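Local structure of uncharacterized protein YjgB (Bacillus subtilis, 4YGT) at residues A[18-23]-A[105-110]; A[37-42]-A[50-55]. The protein is of unknown function, but is probably a secreted lipoprotein and belongs to the DUF4309 family of the PepSY clan. One frame throughout, in Å; residues are numbered along the deposited sequence.

Overall arrangement
Contact 1 (18-23 with 105-110) and contact 2 (37-42 with 50-55) lie on opposite sides of the chain's centre, with their own centres about 23 Å apart and their nearest atoms about 9 Å apart. They share no element: contact 1 joins helix 14-27 to the approach to helix 109-116, whereas contact 2 joins the loop after helix 14-27 to helix 46-53, the next helix in the chain. Both are bridged by apolar side chains alone. Contact 1 is buried and purely aliphatic; contact 2, only partly buried, sets a leucine methyl against an aromatic edge and has polar bonds of helix 46-53 beside it.

Contact 1 (A[18-23]-A[105-110]); sequences ELVKNL and GGVTPE
V20 and L19, neighbours on helix 14-27, both lean on V107, the valine just ahead of helix 109-116. The contact is aliphatic throughout, with no hydrogen bond crossing it. The methyl CG2 of V20 is the main point of touch: it sits 3.7 Å from CG1 of V107 and equally near CG2 of V107, so that one methyl rests against the fork of the other valine. V107 holds CG1 anti to its backbone N (chi1 177°) and CG2 beside that N, an orientation that turns both branches to the helix. L19 adds a looser touch from one side, its CD2 lying 4.1 Å from CG2 of V107, and the two side chains run across each other at roughly a right angle. CG2 of V107 is therefore shared by the leucine and the valine, while CG1 meets V20.

Polar interactions stay within each partner. The helix keeps its i to i+4 backbone bonds, with L23 N bonded to L19 O at 2.8 Å. On the other side T108, whose CB points away from the helix, is the N-cap residue of helix 109-116: its OG1 accepts from the backbone N of V111 and also donates to OE2 of E110 at 3.2 Å, reaching that oxygen on its anti side and 16° from the carboxylate plane. The one hydroxyl thus serves both the backbone of the helix start and the glutamate two residues on, directly after the apolar V107.

V20 continues past V107 onto helix 109-116, where it packs on L112, Q115 and L116, and K21 touches Q115. L19 reaches N103 in the preceding loop, and L23, one turn on, touches F144 of strand 140-146, placing helix 14-27 against both helix 109-116 and the antiparallel sheet.

Contact 2 (A[37-42]-A[50-55]); sequences QGLTIN and HAAFGE
L39 points its CD1 methyl at the rim of the F53 ring, coming in at the edge and in the ring plane. CE1 of F53 is the nearer ring atom, 3.6 Å from CD1 of L39, and CD1 of F53 follows at 4.1 Å, so the methyl addresses one side of the hexagon and takes no part in covering a face. The two side chains cross obliquely. L39 carries CG anti to its carbonyl carbon (chi1 -65°), and from there a nearly extended second torsion sends CD1 out to the helix. The same methyl also meets A52, whose CB lies 4.3 Å away and points toward the loop; one leucine branch is therefore shared by two successive residues at the C-terminal end of helix 46-53.

Just beyond F53 the helix stops. G54 leaves the helical conformation with positive phi, while its N still bonds to H50 O at 2.8 Å. Across this end the ring of H50 turns back to E55, donating from ND1 to OE2 of E55 at 3.1 Å. The bond is bent, with an N-H...O angle of 144°; ND1 approaches on the syn side but well out of the carboxylate plane (35°), and the oxygen is itself tilted from the imidazole plane. NE2 of H50 is taken by D67, so both ring nitrogens have carboxylate partners, which fixes the rotation of the ring.

Further rings border F53: Y69, Y78 and F80 all meet it, and L39 also packs on I88 of strand 88-95. The chemistry thus divides in two: dispersion between a methyl and an aromatic edge joins the loop to the helix without directional bonds, while H50 and its carboxylates tie the helix end to its exit and to the sheet.

Contact 1 (A[18-23]-A[105-110])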
# COMPACT_ATOMS: atom_id res chain seq x y z
N GLU A 18 -13.97 4.51 -3.57
CA GLU A 18 -14.14 4.38 -2.12
C GLU A 18 -12.87 3.82 -1.49
O GLU A 18 -12.53 4.21 -0.38
CB GLU A 18 -15.35 3.50 -1.77
CG GLU A 18 -16.63 4.31 -1.57
CD GLU A 18 -17.89 3.77 -2.22
OE1 GLU A 18 -18.07 2.53 -2.25
OE2 GLU A 18 -18.71 4.60 -2.68
N LEU A 19 -12.14 2.96 -2.24
CA LEU A 19 -10.87 2.39 -1.83
C LEU A 19 -9.81 3.50 -1.68
O LEU A 19 -9.17 3.60 -0.63
CB LEU A 19 -10.40 1.31 -2.82
CG LEU A 19 -8.97 0.81 -2.64
CD1 LEU A 19 -8.79 0.08 -1.31
CD2 LEU A 19 -8.53 -0.00 -3.80
N VAL A 20 -9.63 4.31 -2.72
CA VAL A 20 -8.69 5.44 -2.76
C VAL A 20 -9.01 6.40 -1.60
O VAL A 20 -8.10 6.81 -0.88
CB VAL A 20 -8.75 6.12 -4.15
CG1 VAL A 20 -8.13 7.51 -4.14
CG2 VAL A 20 -8.08 5.25 -5.20
N LYS A 21 -10.32 6.68 -1.38
CA LYS A 21 -10.80 7.52 -0.29
C LYS A 21 -10.46 6.90 1.07
O LYS A 21 -9.96 7.61 1.95
CB LYS A 21 -12.33 7.77 -0.38
CG LYS A 21 -12.75 8.75 -1.50
CD LYS A 21 -14.23 9.16 -1.38
CE LYS A 21 -15.22 8.14 -1.91
NZ LYS A 21 -16.62 8.47 -1.53
N ASN A 22 -10.70 5.57 1.26
CA ASN A 22 -10.44 4.89 2.52
C ASN A 22 -8.92 4.82 2.80
O ASN A 22 -8.50 4.98 3.95
CB ASN A 22 -11.10 3.50 2.54
CG ASN A 22 -11.18 2.83 3.90
OD1 ASN A 22 -11.18 3.47 4.97
ND2 ASN A 22 -11.29 1.50 3.88
N LEU A 23 -8.09 4.62 1.76
CA LEU A 23 -6.64 4.57 1.87
C LEU A 23 -6.07 5.92 2.29
O LEU A 23 -5.25 5.96 3.19
CB LEU A 23 -6.00 4.13 0.55
CG LEU A 23 -6.14 2.69 0.13
CD1 LEU A 23 -5.80 2.54 -1.35
CD2 LEU A 23 -5.25 1.77 0.96
N GLY A 105 -6.96 -2.36 -9.89
CA GLY A 105 -7.19 -2.47 -11.33
C GLY A 105 -7.99 -1.30 -11.86
O GLY A 105 -7.86 -0.92 -13.03
N GLY A 106 -8.81 -0.71 -10.98
CA GLY A 106 -9.64 0.45 -11.25
C GLY A 106 -9.06 1.76 -10.74
O GLY A 106 -9.69 2.81 -10.89
N VAL A 107 -7.86 1.71 -10.14
CA VAL A 107 -7.19 2.89 -9.58
C VAL A 107 -6.26 3.45 -10.65
O VAL A 107 -5.16 2.92 -10.89
CB VAL A 107 -6.48 2.62 -8.23
CG1 VAL A 107 -5.74 3.86 -7.73
CG2 VAL A 107 -7.48 2.14 -7.18
N THR A 108 -6.73 4.52 -11.29
CA THR A 108 -6.05 5.23 -12.38
C THR A 108 -5.56 6.60 -11.90
O THR A 108 -6.11 7.12 -10.92
CB THR A 108 -7.02 5.39 -13.57
OG1 THR A 108 -8.19 6.07 -13.13
CG2 THR A 108 -7.40 4.06 -14.21
N PRO A 109 -4.56 7.25 -12.57
CA PRO A 109 -4.11 8.59 -12.12
C PRO A 109 -5.21 9.66 -12.18
O PRO A 109 -5.07 10.71 -11.56
CB PRO A 109 -2.99 8.93 -13.11
CG PRO A 109 -2.51 7.60 -13.61
CD PRO A 109 -3.77 6.79 -13.73
N GLU A 110 -6.31 9.37 -12.93
CA GLU A 110 -7.46 10.26 -13.07
C GLU A 110 -8.44 10.07 -11.90
O GLU A 110 -8.99 11.06 -11.42
CB GLU A 110 -8.16 10.10 -14.45
CG GLU A 110 -8.95 8.81 -14.65
CD GLU A 110 -8.85 8.19 -16.02
OE1 GLU A 110 -9.35 8.80 -16.99
OE2 GLU A 110 -8.30 7.06 -16.12

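Contact 2 (A[37-42]-A[50-55])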
# COMPACT_ATOMS: atom_id res chain seq x y z
N GLN A 37 -5.70 -3.21 9.48
CA GLN A 37 -6.14 -2.27 10.54
C GLN A 37 -5.40 -2.45 11.87
O GLN A 37 -5.25 -3.58 12.33
CB GLN A 37 -7.64 -2.44 10.81
CG GLN A 37 -8.23 -1.25 11.52
CD GLN A 37 -9.54 -1.59 12.17
OE1 GLN A 37 -10.31 -2.43 11.70
NE2 GLN A 37 -9.82 -0.91 13.24
N GLY A 38 -4.95 -1.32 12.45
CA GLY A 38 -4.29 -1.29 13.74
C GLY A 38 -2.82 -1.63 13.72
O GLY A 38 -2.20 -1.75 14.78
N LEU A 39 -2.24 -1.79 12.51
CA LEU A 39 -0.81 -2.03 12.36
C LEU A 39 -0.19 -0.70 11.94
O LEU A 39 -0.28 -0.31 10.78
CB LEU A 39 -0.54 -3.16 11.35
CG LEU A 39 -1.04 -4.56 11.74
CD1 LEU A 39 -0.98 -5.50 10.56
CD2 LEU A 39 -0.24 -5.10 12.91
N THR A 40 0.41 0.01 12.90
CA THR A 40 0.91 1.38 12.73
C THR A 40 2.41 1.46 12.40
O THR A 40 3.25 0.89 13.10
CB THR A 40 0.61 2.20 14.00
OG1 THR A 40 -0.72 1.90 14.40
CG2 THR A 40 0.74 3.73 13.80
N ILE A 41 2.73 2.28 11.39
CA ILE A 41 4.11 2.58 11.00
C ILE A 41 4.86 3.14 12.22
O ILE A 41 4.29 3.92 12.97
CB ILE A 41 4.14 3.55 9.77
CG1 ILE A 41 3.88 2.73 8.49
CG2 ILE A 41 5.48 4.33 9.65
CD1 ILE A 41 3.18 3.40 7.53
N ASN A 42 6.10 2.63 12.47
CA ASN A 42 7.03 3.03 13.53
C ASN A 42 6.50 2.69 14.95
O ASN A 42 7.12 3.11 15.94
CB ASN A 42 7.36 4.54 13.42
CG ASN A 42 8.75 4.95 13.81
OD1 ASN A 42 9.62 4.15 14.19
ND2 ASN A 42 8.99 6.25 13.73
N HIS A 50 2.81 -10.69 12.10
CA HIS A 50 2.74 -12.14 12.10
C HIS A 50 1.57 -12.63 12.92
O HIS A 50 0.91 -13.59 12.53
CB HIS A 50 4.07 -12.73 12.60
CG HIS A 50 5.14 -12.69 11.57
ND1 HIS A 50 5.92 -13.80 11.30
CD2 HIS A 50 5.51 -11.69 10.74
CE1 HIS A 50 6.74 -13.44 10.33
NE2 HIS A 50 6.54 -12.18 9.96
N ALA A 51 1.27 -11.95 14.03
CA ALA A 51 0.12 -12.26 14.88
C ALA A 51 -1.18 -12.07 14.07
O ALA A 51 -2.05 -12.93 14.08
CB ALA A 51 0.12 -11.37 16.12
N ALA A 52 -1.27 -10.99 13.29
CA ALA A 52 -2.44 -10.66 12.49
C ALA A 52 -2.59 -11.51 11.23
O ALA A 52 -3.68 -11.98 10.97
CB ALA A 52 -2.41 -9.19 12.11
N PHE A 53 -1.52 -11.66 10.44
CA PHE A 53 -1.53 -12.30 9.13
C PHE A 53 -1.00 -13.71 9.06
O PHE A 53 -1.19 -14.37 8.03
CB PHE A 53 -0.70 -11.44 8.17
CG PHE A 53 -1.36 -10.17 7.69
CD1 PHE A 53 -1.29 -9.01 8.44
CD2 PHE A 53 -2.04 -10.14 6.48
CE1 PHE A 53 -1.90 -7.83 8.00
CE2 PHE A 53 -2.65 -8.96 6.04
CZ PHE A 53 -2.57 -7.81 6.80
N GLY A 54 -0.33 -14.19 10.10
CA GLY A 54 0.31 -15.50 10.08
C GLY A 54 1.69 -15.38 9.48
O GLY A 54 2.27 -14.29 9.43
N GLU A 55 2.24 -16.49 9.00
CA GLU A 55 3.56 -16.51 8.37
C GLU A 55 3.44 -16.05 6.95
O GLU A 55 2.44 -16.38 6.30
CB GLU A 55 4.22 -17.92 8.44
CG GLU A 55 4.66 -18.31 9.84
CD GLU A 55 5.51 -17.28 10.55
OE1 GLU A 55 6.62 -16.99 10.06
OE2 GLU A 55 5.04 -16.71 11.56